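Local coordinates for PipY (Synechococcus elongatus, PDB 5NM8), which binds pyridoxal 5'-phosphate and probably takes part in keeping the cell's supply of this cofactor in balance, at residues Ser18-Ala23 against Gln41-Glu46. Numbering follows the deposited sequence.
Sequences SVQLIA and QRHFGE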
loop_
_atom_site.group_PDB
_atom_site.type_symbol
_atom_site.label_atom_id
_atom_site.label_comp_id
_atom_site.label_asym_id
_atom_site.label_seq_id
_atom_site.Cartn_x
_atom_site.Cartn_y
_atom_site.Cartn_z
ATOM N N SER A 18 11.390 -11.960 -2.287
ATOM C CA SER A 18 11.231 -10.771 -1.447
ATOM C C SER A 18 10.024 -9.837 -1.835
ATOM O O SER A 18 9.697 -8.890 -1.096
ATOM C CB SER A 18 12.529 -9.970 -1.454
ATOM O OG SER A 18 12.887 -9.446 -2.728
ATOM N N VAL A 19 9.409 -10.062 -3.006
ATOM C CA VAL A 19 8.385 -9.152 -3.504
ATOM C C VAL A 19 7.073 -9.835 -3.417
ATOM O O VAL A 19 6.960 -10.989 -3.814
ATOM C CB VAL A 19 8.685 -8.661 -4.934
ATOM C CG1 VAL A 19 7.630 -7.690 -5.426
ATOM C CG2 VAL A 19 10.042 -7.987 -4.964
ATOM N N GLN A 20 6.073 -9.152 -2.861
ATOM C CA GLN A 20 4.690 -9.630 -2.943
ATOM C C GLN A 20 3.876 -8.715 -3.807
ATOM O O GLN A 20 4.039 -7.462 -3.795
ATOM C CB GLN A 20 4.091 -9.773 -1.547
ATOM C CG GLN A 20 4.908 -10.792 -0.729
ATOM C CD GLN A 20 4.396 -10.973 0.678
ATOM O OE1 GLN A 20 3.409 -11.683 0.896
ATOM N NE2 GLN A 20 5.026 -10.284 1.638
ATOM N N LEU A 21 2.994 -9.320 -4.555
ATOM C CA LEU A 21 2.148 -8.621 -5.463
ATOM C C LEU A 21 0.828 -8.287 -4.778
ATOM O O LEU A 21 0.202 -9.186 -4.182
ATOM C CB LEU A 21 1.868 -9.526 -6.640
ATOM C CG LEU A 21 0.727 -9.108 -7.550
ATOM C CD1 LEU A 21 1.097 -7.778 -8.164
ATOM C CD2 LEU A 21 0.539 -10.178 -8.586
ATOM N N ILE A 22 0.386 -7.035 -4.867
ATOM C CA ILE A 22 -0.997 -6.651 -4.491
ATOM C C ILE A 22 -1.767 -6.484 -5.804
ATOM O O ILE A 22 -1.380 -5.667 -6.667
ATOM C CB ILE A 22 -1.083 -5.319 -3.658
ATOM C CG1 ILE A 22 -0.371 -5.457 -2.312
ATOM C CG2 ILE A 22 -2.559 -4.903 -3.465
ATOM C CD1 ILE A 22 -0.016 -4.187 -1.584
ATOM N N ALA A 23 -2.838 -7.235 -5.972
ATOM C CA ALA A 23 -3.668 -7.139 -7.133
ATOM C C ALA A 23 -4.682 -5.990 -6.922
ATOM O O ALA A 23 -5.542 -6.037 -6.051
ATOM C CB ALA A 23 -4.368 -8.491 -7.400
ATOM N N GLN A 41 -4.154 -15.865 -6.113
ATOM C CA GLN A 41 -3.973 -14.508 -5.502
ATOM C C GLN A 41 -4.825 -14.308 -4.213
ATOM O O GLN A 41 -6.039 -14.703 -4.111
ATOM C CB GLN A 41 -4.340 -13.440 -6.515
ATOM C CG GLN A 41 -3.992 -11.988 -6.142
ATOM C CD GLN A 41 -2.544 -11.783 -5.939
ATOM O OE1 GLN A 41 -1.705 -12.560 -6.469
ATOM N NE2 GLN A 41 -2.187 -10.736 -5.126
ATOM N N ARG A 42 -4.184 -13.720 -3.203
ATOM C CA ARG A 42 -4.808 -13.456 -1.934
ATOM C C ARG A 42 -4.822 -11.965 -1.505
ATOM O O ARG A 42 -5.672 -11.602 -0.756
ATOM C CB ARG A 42 -4.069 -14.281 -0.855
ATOM C CG ARG A 42 -4.215 -15.822 -1.031
ATOM C CD ARG A 42 -5.691 -16.261 -0.958
ATOM N NE ARG A 42 -5.843 -17.725 -1.106
ATOM C CZ ARG A 42 -6.014 -18.366 -2.255
ATOM N NH1 ARG A 42 -6.054 -17.731 -3.396
ATOM N NH2 ARG A 42 -6.154 -19.699 -2.243
ATOM N N HIS A 43 -3.876 -11.163 -1.979
ATOM C CA HIS A 43 -3.711 -9.739 -1.568
ATOM C C HIS A 43 -4.376 -8.874 -2.635
ATOM O O HIS A 43 -4.021 -8.935 -3.776
ATOM C CB HIS A 43 -2.217 -9.433 -1.436
ATOM C CG HIS A 43 -1.564 -10.095 -0.266
ATOM N ND1 HIS A 43 -1.525 -9.520 0.985
ATOM C CD2 HIS A 43 -0.952 -11.303 -0.138
ATOM C CE1 HIS A 43 -0.905 -10.325 1.829
ATOM N NE2 HIS A 43 -0.562 -11.426 1.177
ATOM N N PHE A 44 -5.380 -8.113 -2.249
ATOM C CA PHE A 44 -6.120 -7.252 -3.107
ATOM C C PHE A 44 -6.113 -5.830 -2.558
ATOM O O PHE A 44 -6.199 -5.592 -1.345
ATOM C CB PHE A 44 -7.529 -7.744 -3.299
ATOM C CG PHE A 44 -7.564 -9.067 -4.043
ATOM C CD1 PHE A 44 -7.533 -9.087 -5.414
ATOM C CD2 PHE A 44 -7.485 -10.271 -3.345
ATOM C CE1 PHE A 44 -7.515 -10.295 -6.149
ATOM C CE2 PHE A 44 -7.472 -11.495 -4.046
ATOM C CZ PHE A 44 -7.524 -11.482 -5.454
ATOM N N GLY A 45 -6.035 -4.882 -3.469
ATOM C CA GLY A 45 -5.974 -3.459 -3.100
ATOM C C GLY A 45 -7.138 -2.684 -3.689
ATOM O O GLY A 45 -7.511 -2.892 -4.883
ATOM N N GLU A 46 -7.703 -1.792 -2.880
ATOM C CA GLU A 46 -8.786 -0.900 -3.227
ATOM C C GLU A 46 -8.424 0.549 -2.849
ATOM O O GLU A 46 -7.630 0.761 -1.937
ATOM C CB GLU A 46 -10.047 -1.317 -2.464
ATOM C CG GLU A 46 -10.563 -2.689 -2.914
ATOM C CD GLU A 46 -11.287 -2.697 -4.248
ATOM O OE1 GLU A 46 -11.784 -1.605 -4.670
ATOM O OE2 GLU A 46 -11.319 -3.805 -4.889
#
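Gln41 lays its CG against the methyl of Ala23, CG to CB 3.7 Å, and then turns its amide in between the backbones of the two segments. CG stands anti to the backbone N and the chain bends at the next bond (chi2 61°), which carries NE2 to a position between two carbonyls. One N-H goes to Leu21 O at 3.0 Å, somewhat bent and arriving from above that carbonyl's plane; the other runs nearly straight, 171°, onto a lone pair of His43 O. Both acceptors lie in the plane of the amide, so the two bonds fix its rotation, and OE1, beside Leu21 CD2, takes a bond from Arg12 of helix 4-14. His43 O is itself gripped twice, because Ala23 N also donates to it. Ala23 also accepts, its O taking a bond from Gly45 N, two residues beyond His43, at 2.9 Å. That alternation is the parallel pairing of neighbouring strands in a beta-alpha-beta unit, the crossover being made by helix 30-38, within the TIM-barrel-like fold of the alanine racemase N-terminal domain. Ala23 and Phe44 point to the same face of the sheet, where Ala23 CB meets Phe44 CD1 at 3.8 Å and helix 30-38 covers the ring. On the other face Ile22, its CG2 anti to the backbone N, slides that methyl over the backbone at Gly45, 3.5 Å from Gly45 N; the Ile22 side chain also lies close to that of Arg210, which binds pyridoxal 5'-phosphate, and about 7 Å from the cofactor. Next to it, the His43 ring takes its main polar partner from strand 66-69, ND1 pairing with His68 NE2, and meets Trp208 edge-to-face. Gln20 only skirts this ring: OE1 stays 4.0 Å from His43 NE2, with amide and imidazole planes 80° apart.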